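Local coordinates for arginine--tRNA ligase (Campylobacter jejuni, PDB 3FNR), which catalyses the ATP-dependent joining of L-arginine to tRNA(Arg), giving arginyl-tRNA(Arg), AMP and diphosphate, as a monomeric class I aminoacyl-tRNA synthetase, at residues N341-A345 with E449-M454; R346-V350 with F410-N415; V275-G281 with L321-S326. The protein carries 1 engineered substitution. One frame throughout, in Å; residues are numbered along the deposited sequence. Where two conformers were deposited one is given.

Contacts 1 and 2 both use helix 336-353 in the anticodon-binding region, on successive turns, and touch each other where the N452 O of contact 1 probably accepts a hydrogen bond from the Q349 NE2 of contact 2. Both are partly buried, yet contact 1 ties the C-terminal tail to the helix by backbone-to-side-chain bonds, whereas contact 2 joins two helices through an arginine and aromatic rings. Contact 3 lies at the surface of the catalytic domain, about 25 Å from contact 1 and 30 Å from contact 2 between centres. Its chemistry is that of a parallel sheet, with regular main-chain bonds and an aspartate closing the end.

Contact 1 of 3, residues N341-A345 with E449-M454; sequences NYAHA and EAKNKM
N341 and H344, one helical turn apart, grip the backbone of K451 at both its polar atoms. K451 N donates to N341 OD1 (3.1 Å) on a nearly straight path, coming from above the amide's carbonyl plane rather than along a lone pair. The K451 carbonyl in turn accepts from H344 ND1, 2.8 Å from K451 O; the oxygen lies in the imidazole plane, whereas the nitrogen stands well above the carbonyl plane. The other end of the N341 amide is also engaged: ND2 donates to a water 3.0 Å away, which in turn donates a hydrogen bond to E449 O. These bonds fasten the irregular last modelled residues, 449-454, to helix 336-353 of the all-helical DALR anticodon-binding domain. The H344 side chain leaves the helix opposite its backbone N (chi1 -171°), which lays one ring face against A450, whose CB sits 3.6 Å from the ring centroid in a CH-pi contact. At the ring edge, N452 OD1 lies 3.2 Å from H344 CE1. M454, the last modelled residue, folds back over the helix: its CG is 3.8 Å from A345 CB and equally far from Y342 CD1, at the edge of the tyrosine ring, while its SD lies 3.9 Å from N341 O.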
loop_
_atom_site.group_PDB
_atom_site.type_symbol
_atom_site.label_atom_id
_atom_site.label_comp_id
_atom_site.label_asym_id
_atom_site.label_seq_id
_atom_site.Cartn_x
_atom_site.Cartn_y
_atom_site.Cartn_z
ATOM N N ASN A 341 9.712 -17.588 6.740
ATOM C CA ASN A 341 11.149 -17.284 6.854
ATOM C C ASN A 341 11.963 -18.482 7.334
ATOM O O ASN A 341 13.090 -18.702 6.871
ATOM C CB ASN A 341 11.407 -16.093 7.801
ATOM C CG ASN A 341 11.534 -14.757 7.072
ATOM O OD1 ASN A 341 12.016 -14.686 5.941
ATOM N ND2 ASN A 341 11.128 -13.682 7.743
ATOM N N TYR A 342 11.391 -19.247 8.261
ATOM C CA TYR A 342 12.039 -20.446 8.794
ATOM C C TYR A 342 12.297 -21.481 7.695
ATOM O O TYR A 342 13.360 -22.088 7.672
ATOM C CB TYR A 342 11.237 -21.056 9.952
ATOM C CG TYR A 342 11.992 -22.131 10.711
ATOM C CD1 TYR A 342 13.351 -21.983 11.001
ATOM C CD2 TYR A 342 11.348 -23.292 11.142
ATOM C CE1 TYR A 342 14.050 -22.968 11.681
ATOM C CE2 TYR A 342 12.041 -24.285 11.828
ATOM C CZ TYR A 342 13.392 -24.111 12.095
ATOM O OH TYR A 342 14.091 -25.080 12.776
ATOM N N ALA A 343 11.342 -21.637 6.774
ATOM C CA ALA A 343 11.511 -22.500 5.607
ATOM C C ALA A 343 12.722 -22.081 4.783
ATOM O O ALA A 343 13.579 -22.911 4.467
ATOM C CB ALA A 343 10.253 -22.489 4.761
ATOM N N HIS A 344 12.799 -20.785 4.483
ATOM C CA HIS A 344 13.887 -20.205 3.710
ATOM C C HIS A 344 15.247 -20.363 4.409
ATOM O O HIS A 344 16.237 -20.734 3.770
ATOM C CB HIS A 344 13.594 -18.722 3.431
ATOM C CG HIS A 344 14.547 -18.093 2.466
ATOM N ND1 HIS A 344 15.686 -17.435 2.871
ATOM C CD2 HIS A 344 14.547 -18.048 1.113
ATOM C CE1 HIS A 344 16.342 -17.000 1.808
ATOM N NE2 HIS A 344 15.671 -17.358 0.729
ATOM N N ALA A 345 15.278 -20.087 5.715
ATOM C CA ALA A 345 16.486 -20.216 6.538
ATOM C C ALA A 345 16.948 -21.672 6.678
ATOM O O ALA A 345 18.146 -21.952 6.670
ATOM C CB ALA A 345 16.257 -19.604 7.909
ATOM N N GLU A 449 12.070 -8.973 2.831
ATOM C CA GLU A 449 13.312 -9.642 2.464
ATOM C C GLU A 449 13.443 -10.948 3.251
ATOM O O GLU A 449 13.387 -10.948 4.483
ATOM C CB GLU A 449 14.495 -8.708 2.742
ATOM C CG GLU A 449 15.862 -9.241 2.342
ATOM C CD GLU A 449 16.991 -8.254 2.653
ATOM O OE1 GLU A 449 18.169 -8.669 2.614
ATOM O OE2 GLU A 449 16.704 -7.064 2.934
ATOM N N ALA A 450 13.600 -12.058 2.532
ATOM C CA ALA A 450 13.696 -13.378 3.149
ATOM C C ALA A 450 15.002 -13.551 3.923
ATOM O O ALA A 450 16.071 -13.141 3.461
ATOM C CB ALA A 450 13.558 -14.465 2.091
ATOM N N LYS A 451 14.901 -14.163 5.096
ATOM C CA LYS A 451 16.043 -14.351 5.992
ATOM C C LYS A 451 16.805 -15.634 5.704
ATOM O O LYS A 451 16.204 -16.694 5.509
ATOM C CB LYS A 451 15.577 -14.378 7.446
ATOM C CG LYS A 451 15.065 -13.051 7.972
ATOM C CD LYS A 451 14.544 -13.201 9.385
ATOM C CE LYS A 451 13.797 -11.961 9.830
ATOM N NZ LYS A 451 12.721 -12.322 10.793
ATOM N N ASN A 452 18.132 -15.526 5.696
ATOM C CA ASN A 452 19.018 -16.677 5.563
ATOM C C ASN A 452 19.290 -17.359 6.901
ATOM O O ASN A 452 19.632 -18.544 6.936
ATOM C CB ASN A 452 20.344 -16.263 4.922
ATOM C CG ASN A 452 20.192 -15.831 3.475
ATOM O OD1 ASN A 452 19.322 -16.318 2.753
ATOM N ND2 ASN A 452 21.057 -14.922 3.041
ATOM N N LYS A 453 19.139 -16.603 7.989
ATOM C CA LYS A 453 19.399 -17.074 9.355
ATOM C C LYS A 453 18.322 -16.570 10.312
ATOM O O LYS A 453 17.907 -15.418 10.215
ATOM C CB LYS A 453 20.763 -16.569 9.833
ATOM C CG LYS A 453 21.948 -17.474 9.515
ATOM C CD LYS A 453 22.229 -18.451 10.657
ATOM C CE LYS A 453 23.631 -19.043 10.549
ATOM N NZ LYS A 453 23.913 -20.036 11.625
ATOM N N MET A 454 17.874 -17.427 11.228
ATOM C CA MET A 454 16.934 -17.009 12.274
ATOM C C MET A 454 17.690 -16.707 13.569
ATOM O O MET A 454 17.647 -15.589 14.088
ATOM C CB MET A 454 15.857 -18.069 12.542
ATOM C CG MET A 454 15.073 -18.584 11.325
ATOM S SD MET A 454 14.110 -17.383 10.366
ATOM C CE MET A 454 12.806 -16.953 11.491
HETATM O O HOH W 1 12.110 -10.987 6.916
#

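Contact 2 of 3, residues R346-V350 with F410-N415; sequences RIHQV and FHKFYN. With SO4 (sulfate ion), chain D.
R346 reaches across from helix 336-353 and settles, knob into hole, among F410, H411, Y414 and N415 of helix 398-416, joining two helices of the DALR anticodon-binding bundle. The short helical segments run 32° apart with their axes 12.4 Å from each other, a gap that the long arginine spans. Its chain bends at chi2 and chi3 (chi3 86°), which brings the guanidinium side-on to H411: R346 NE, 3.3 Å from H411 ND1, and R346 NH2, 3.1 Å from the same H411 ND1, both donate to that one nitrogen. The two flat groups are nearly coplanar, 9° apart, so the imidazole takes both N-H groups in its own plane; on its far side H411 NE2 donates to Y339 O, which helps fix the ring's orientation. R346 NH2 also donates to the side-chain oxygen of N415, 2.8 Å from N415 OD1, approaching from above the amide's carbonyl plane. Three hydrogen bonds thus hold the guanidinium, with a weak fourth from NH1 to the same oxygen.

Y414 leans CD1 over one guanidinium face, its ring tilted from it, with CD1 3.2 Å from R346 NH1, and meets R346 CG at the edge of its ring. F410 packs against the root of the R346 side chain, presenting its edge to R346 CB and one face to the CD1 methyl of I347 in a CH-pi contact; I347 CG1 comes within 3.4 Å of F410 CZ. F432 of helix 425-445 meets the rings of F410 and Y414 edge-to-face. One turn along helix 336-353, V350 CG2 touches Y414 OH. That hydroxyl donates to a sulfate, probably from the crystallisation liquor and held also by K353 and the backbone of V419 and V420, with Y414 OH 2.6 Å from sulfate O2.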
loop_
_atom_site.group_PDB
_atom_site.type_symbol
_atom_site.label_atom_id
_atom_site.label_comp_id
_atom_site.label_asym_id
_atom_site.label_seq_id
_atom_site.Cartn_x
_atom_site.Cartn_y
_atom_site.Cartn_z
ATOM N N ARG A 346 15.989 -22.587 6.799
ATOM C CA ARG A 346 16.267 -24.015 6.892
ATOM C C ARG A 346 16.981 -24.527 5.638
ATOM O O ARG A 346 17.900 -25.349 5.735
ATOM C CB ARG A 346 14.968 -24.782 7.152
ATOM C CG ARG A 346 15.140 -25.991 8.031
ATOM C CD ARG A 346 14.200 -26.024 9.218
ATOM N NE ARG A 346 12.895 -26.618 8.940
ATOM C CZ ARG A 346 12.609 -27.918 9.008
ATOM N NH1 ARG A 346 13.536 -28.811 9.330
ATOM N NH2 ARG A 346 11.376 -28.329 8.744
ATOM N N ILE A 347 16.579 -24.010 4.474
ATOM C CA ILE A 347 17.215 -24.329 3.186
ATOM C C ILE A 347 18.636 -23.783 3.131
ATOM O O ILE A 347 19.562 -24.488 2.724
ATOM C CB ILE A 347 16.393 -23.788 1.982
ATOM C CG1 ILE A 347 15.068 -24.535 1.883
ATOM C CG2 ILE A 347 17.166 -23.941 0.661
ATOM C CD1 ILE A 347 13.954 -23.800 1.206
ATOM N N HIS A 348 18.802 -22.532 3.554
ATOM C CA HIS A 348 20.114 -21.886 3.590
ATOM C C HIS A 348 21.105 -22.662 4.463
ATOM O O HIS A 348 22.272 -22.819 4.098
ATOM C CB HIS A 348 19.987 -20.440 4.076
ATOM C CG HIS A 348 21.269 -19.670 4.016
ATOM N ND1 HIS A 348 21.732 -19.084 2.857
ATOM C CD2 HIS A 348 22.191 -19.397 4.971
ATOM C CE1 HIS A 348 22.882 -18.478 3.102
ATOM N NE2 HIS A 348 23.182 -18.653 4.376
ATOM N N GLN A 349 20.618 -23.165 5.594
ATOM C CA GLN A 349 21.433 -23.925 6.538
ATOM C C GLN A 349 21.817 -25.321 6.058
ATOM O O GLN A 349 22.949 -25.752 6.281
ATOM C CB GLN A 349 20.754 -23.993 7.908
ATOM C CG GLN A 349 21.293 -22.977 8.926
ATOM C CD GLN A 349 21.296 -21.537 8.417
ATOM O OE1 GLN A 349 22.341 -21.001 8.035
ATOM N NE2 GLN A 349 20.124 -20.909 8.409
ATOM N N VAL A 350 20.893 -26.021 5.396
ATOM C CA VAL A 350 21.198 -27.349 4.857
ATOM C C VAL A 350 22.260 -27.276 3.742
ATOM O O VAL A 350 23.084 -28.180 3.609
ATOM C CB VAL A 350 19.910 -28.176 4.479
ATOM C CG1 VAL A 350 19.241 -27.666 3.213
ATOM C CG2 VAL A 350 20.233 -29.651 4.331
ATOM N N PHE A 410 6.972 -27.562 2.472
ATOM C CA PHE A 410 8.425 -27.688 2.590
ATOM C C PHE A 410 8.831 -28.284 3.930
ATOM O O PHE A 410 9.569 -29.264 3.967
ATOM C CB PHE A 410 9.173 -26.364 2.420
ATOM C CG PHE A 410 10.612 -26.449 2.864
ATOM C CD1 PHE A 410 11.549 -27.092 2.072
ATOM C CD2 PHE A 410 11.017 -25.929 4.094
ATOM C CE1 PHE A 410 12.874 -27.213 2.485
ATOM C CE2 PHE A 410 12.335 -26.040 4.518
ATOM C CZ PHE A 410 13.263 -26.686 3.719
ATOM N N HIS A 411 8.372 -27.663 5.016
ATOM C CA HIS A 411 8.728 -28.076 6.362
ATOM C C HIS A 411 8.449 -29.553 6.557
ATOM O O HIS A 411 9.321 -30.285 7.012
ATOM C CB HIS A 411 7.981 -27.244 7.414
ATOM C CG HIS A 411 8.576 -25.885 7.649
ATOM N ND1 HIS A 411 9.884 -25.705 8.043
ATOM C CD2 HIS A 411 8.037 -24.645 7.565
ATOM C CE1 HIS A 411 10.127 -24.413 8.186
ATOM N NE2 HIS A 411 9.023 -23.747 7.899
ATOM N N LYS A 412 7.247 -29.979 6.174
ATOM C CA LYS A 412 6.832 -31.359 6.298
ATOM C C LYS A 412 7.727 -32.275 5.452
ATOM O O LYS A 412 8.191 -33.303 5.938
ATOM C CB LYS A 412 5.358 -31.515 5.926
ATOM C CG LYS A 412 4.766 -32.833 6.390
ATOM C CD LYS A 412 3.623 -33.306 5.501
ATOM C CE LYS A 412 2.946 -34.548 6.090
ATOM N NZ LYS A 412 3.912 -35.637 6.418
ATOM N N PHE A 413 8.006 -31.882 4.213
ATOM C CA PHE A 413 8.925 -32.647 3.370
ATOM C C PHE A 413 10.308 -32.822 3.996
ATOM O O PHE A 413 10.818 -33.939 4.063
ATOM C CB PHE A 413 9.059 -32.034 1.976
ATOM C CG PHE A 413 9.927 -32.838 1.045
ATOM C CD1 PHE A 413 11.245 -32.466 0.796
ATOM C CD2 PHE A 413 9.425 -33.979 0.425
ATOM C CE1 PHE A 413 12.042 -33.224 -0.058
ATOM C CE2 PHE A 413 10.209 -34.734 -0.435
ATOM C CZ PHE A 413 11.509 -34.367 -0.681
ATOM N N TYR A 414 10.912 -31.724 4.444
ATOM C CA TYR A 414 12.275 -31.769 4.978
ATOM C C TYR A 414 12.376 -32.542 6.298
ATOM O O TYR A 414 13.398 -33.165 6.572
ATOM C CB TYR A 414 12.857 -30.357 5.085
ATOM C CG TYR A 414 14.299 -30.263 5.555
ATOM C CD1 TYR A 414 14.693 -29.222 6.377
ATOM C CD2 TYR A 414 15.273 -31.200 5.175
ATOM C CE1 TYR A 414 15.995 -29.104 6.827
ATOM C CE2 TYR A 414 16.594 -31.090 5.632
ATOM C CZ TYR A 414 16.938 -30.030 6.456
ATOM O OH TYR A 414 18.218 -29.867 6.928
ATOM N N ASN A 415 11.304 -32.528 7.088
ATOM C CA ASN A 415 11.228 -33.306 8.313
ATOM C C ASN A 415 11.270 -34.800 8.038
ATOM O O ASN A 415 11.784 -35.575 8.856
ATOM C CB ASN A 415 9.944 -32.979 9.082
ATOM C CG ASN A 415 9.975 -31.591 9.722
ATOM O OD1 ASN A 415 10.987 -30.886 9.688
ATOM N ND2 ASN A 415 8.851 -31.189 10.287
HETATM S S SO4 D . 19.649 -33.392 7.064
HETATM O O1 SO4 D . 20.623 -33.451 5.989
HETATM O O2 SO4 D . 19.521 -32.006 7.497
HETATM O O3 SO4 D . 18.362 -33.904 6.615
HETATM O O4 SO4 D . 20.104 -34.223 8.170
HETATM O O HOH W 2 18.384 -26.667 8.314
#

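Contact 3 of 3, residues V275-G281 with L321-S326; sequences VSLLKDG and LEFDIS
The carboxylate of D324 faces the turn at the end of segment 275-281: G281 N, 2.9 Å from D324 OD2, meets it on the syn side and only slightly out of its plane, while D280 N makes a weak bond to OD1. S326 N, tilted out of the plane on the anti side, donates to D324 OD1 (3.2 Å), closing an Asx turn. Over that same face S326 OG, in one of two modelled conformers, donates to D324 OD1 from 2.8 Å. A chi1 of -158° swings CG away from the D324 backbone N, and OD2 faces G281 N while OD1 stays within reach of S326. L278 CD1 touches the E322 carboxylate, 3.7 Å from E322 CD. Along the whole length the backbones pair as parallel strands: S276 N to L321 O (2.8 Å), F323 N to S276 O, L278 N to F323 O, and I325 N to L278 O just past the strand. V275 CG1 and L321 CD1 pack side by side, 3.7 Å apart. In the Rossmann-like catalytic domain the chain between these neighbouring strands passes through helices 296-303 and 305-311. Strand 267-279 also pairs with strands 237-243 and 282-283; V275, L277, L321 and F323 share the face packed by helices 50-65, 296-303 and 305-311, and K279 forms a salt bridge to E302 of helix 296-303.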
loop_
_atom_site.group_PDB
_atom_site.type_symbol
_atom_site.label_atom_id
_atom_site.label_comp_id
_atom_site.label_asym_id
_atom_site.label_seq_id
_atom_site.Cartn_x
_atom_site.Cartn_y
_atom_site.Cartn_z
ATOM N N VAL A 275 -9.933 -2.642 9.580
ATOM C CA VAL A 275 -9.095 -3.640 10.244
ATOM C C VAL A 275 -9.257 -3.527 11.770
ATOM O O VAL A 275 -9.241 -2.422 12.321
ATOM C CB VAL A 275 -7.608 -3.493 9.836
ATOM C CG1 VAL A 275 -6.729 -4.459 10.599
ATOM C CG2 VAL A 275 -7.439 -3.714 8.341
ATOM N N SER A 276 -9.437 -4.663 12.441
ATOM C CA SER A 276 -9.417 -4.708 13.901
ATOM C C SER A 276 -8.100 -5.278 14.392
ATOM O O SER A 276 -7.759 -6.425 14.086
ATOM C CB SER A 276 -10.567 -5.555 14.440
ATOM O OG SER A 276 -11.814 -4.940 14.188
ATOM N N LEU A 277 -7.356 -4.482 15.154
ATOM C CA LEU A 277 -6.131 -4.969 15.775
ATOM C C LEU A 277 -6.381 -5.351 17.220
ATOM O O LEU A 277 -7.023 -4.609 17.965
ATOM C CB LEU A 277 -5.016 -3.929 15.697
ATOM C CG LEU A 277 -4.225 -3.821 14.397
ATOM C CD1 LEU A 277 -3.379 -2.565 14.433
ATOM C CD2 LEU A 277 -3.359 -5.058 14.150
ATOM N N LEU A 278 -5.873 -6.516 17.603
ATOM C CA LEU A 278 -6.012 -7.017 18.968
ATOM C C LEU A 278 -4.654 -7.278 19.592
ATOM O O LEU A 278 -3.695 -7.598 18.888
ATOM C CB LEU A 278 -6.819 -8.320 18.999
ATOM C CG LEU A 278 -8.255 -8.365 18.478
ATOM C CD1 LEU A 278 -8.731 -9.799 18.435
ATOM C CD2 LEU A 278 -9.178 -7.540 19.341
ATOM N N LYS A 279 -4.590 -7.130 20.913
ATOM C CA LYS A 279 -3.468 -7.612 21.714
ATOM C C LYS A 279 -4.021 -8.300 22.962
ATOM O O LYS A 279 -4.754 -7.682 23.745
ATOM C CB LYS A 279 -2.520 -6.474 22.099
ATOM C CG LYS A 279 -1.204 -6.961 22.701
ATOM C CD LYS A 279 -0.787 -6.115 23.899
ATOM C CE LYS A 279 0.151 -4.978 23.518
ATOM N NZ LYS A 279 1.563 -5.440 23.429
ATOM N N ASP A 280 -3.667 -9.580 23.115
ATOM C CA ASP A 280 -4.113 -10.457 24.217
ATOM C C ASP A 280 -5.637 -10.642 24.298
ATOM O O ASP A 280 -6.197 -10.818 25.385
ATOM C CB ASP A 280 -3.524 -10.016 25.575
ATOM C CG ASP A 280 -1.996 -10.055 25.601
ATOM O OD1 ASP A 280 -1.381 -9.095 26.123
ATOM O OD2 ASP A 280 -1.410 -11.042 25.106
ATOM N N GLY A 281 -6.295 -10.604 23.140
ATOM C CA GLY A 281 -7.747 -10.778 23.049
ATOM C C GLY A 281 -8.552 -9.494 23.167
ATOM O O GLY A 281 -9.759 -9.485 22.916
ATOM N N LEU A 321 -10.872 -7.609 8.453
ATOM C CA LEU A 321 -9.693 -8.311 8.911
ATOM C C LEU A 321 -9.523 -8.082 10.406
ATOM O O LEU A 321 -9.500 -6.942 10.875
ATOM C CB LEU A 321 -8.461 -7.828 8.130
ATOM C CG LEU A 321 -7.094 -8.533 8.178
ATOM C CD1 LEU A 321 -6.150 -7.854 9.152
ATOM C CD2 LEU A 321 -7.172 -10.048 8.446
ATOM N N GLU A 322 -9.419 -9.179 11.148
ATOM C CA GLU A 322 -9.144 -9.130 12.575
ATOM C C GLU A 322 -7.871 -9.913 12.847
ATOM O O GLU A 322 -7.723 -11.050 12.389
ATOM C CB GLU A 322 -10.309 -9.719 13.370
ATOM C CG GLU A 322 -10.174 -9.579 14.886
ATOM C CD GLU A 322 -11.090 -10.525 15.649
ATOM O OE1 GLU A 322 -10.929 -11.761 15.513
ATOM O OE2 GLU A 322 -11.965 -10.030 16.390
ATOM N N PHE A 323 -6.946 -9.303 13.578
ATOM C CA PHE A 323 -5.699 -9.979 13.899
ATOM C C PHE A 323 -5.218 -9.662 15.300
ATOM O O PHE A 323 -5.250 -8.513 15.725
ATOM C CB PHE A 323 -4.609 -9.637 12.880
ATOM C CG PHE A 323 -3.501 -10.645 12.829
ATOM C CD1 PHE A 323 -3.591 -11.748 11.983
ATOM C CD2 PHE A 323 -2.370 -10.501 13.630
ATOM C CE1 PHE A 323 -2.567 -12.696 11.935
ATOM C CE2 PHE A 323 -1.344 -11.440 13.591
ATOM C CZ PHE A 323 -1.443 -12.541 12.742
ATOM N N ASP A 324 -4.782 -10.701 16.011
ATOM C CA ASP A 324 -4.170 -10.545 17.324
ATOM C C ASP A 324 -2.653 -10.563 17.180
ATOM O O ASP A 324 -2.073 -11.559 16.743
ATOM C CB ASP A 324 -4.630 -11.646 18.289
ATOM C CG ASP A 324 -4.461 -11.256 19.760
ATOM O OD1 ASP A 324 -3.462 -10.590 20.113
ATOM O OD2 ASP A 324 -5.334 -11.629 20.574
ATOM N N ILE A 325 -2.024 -9.459 17.577
ATOM C CA ILE A 325 -0.578 -9.273 17.434
ATOM C C ILE A 325 0.280 -10.112 18.393
ATOM O O ILE A 325 1.507 -10.157 18.252
ATOM C CB ILE A 325 -0.179 -7.775 17.540
ATOM C CG1 ILE A 325 -0.401 -7.240 18.961
ATOM C CG2 ILE A 325 -0.918 -6.946 16.478
ATOM C CD1 ILE A 325 0.353 -5.964 19.262
ATOM N N SER A 326 -0.373 -10.763 19.358
ATOM C CA SER A 326 0.298 -11.649 20.305
ATOM C C SER A 326 0.736 -12.950 19.630
ATOM O O SER A 326 1.588 -13.677 20.152
ATOM C CB SER A 326 -0.622 -11.955 21.490
ATOM O OG SER A 326 -1.803 -12.613 21.061
#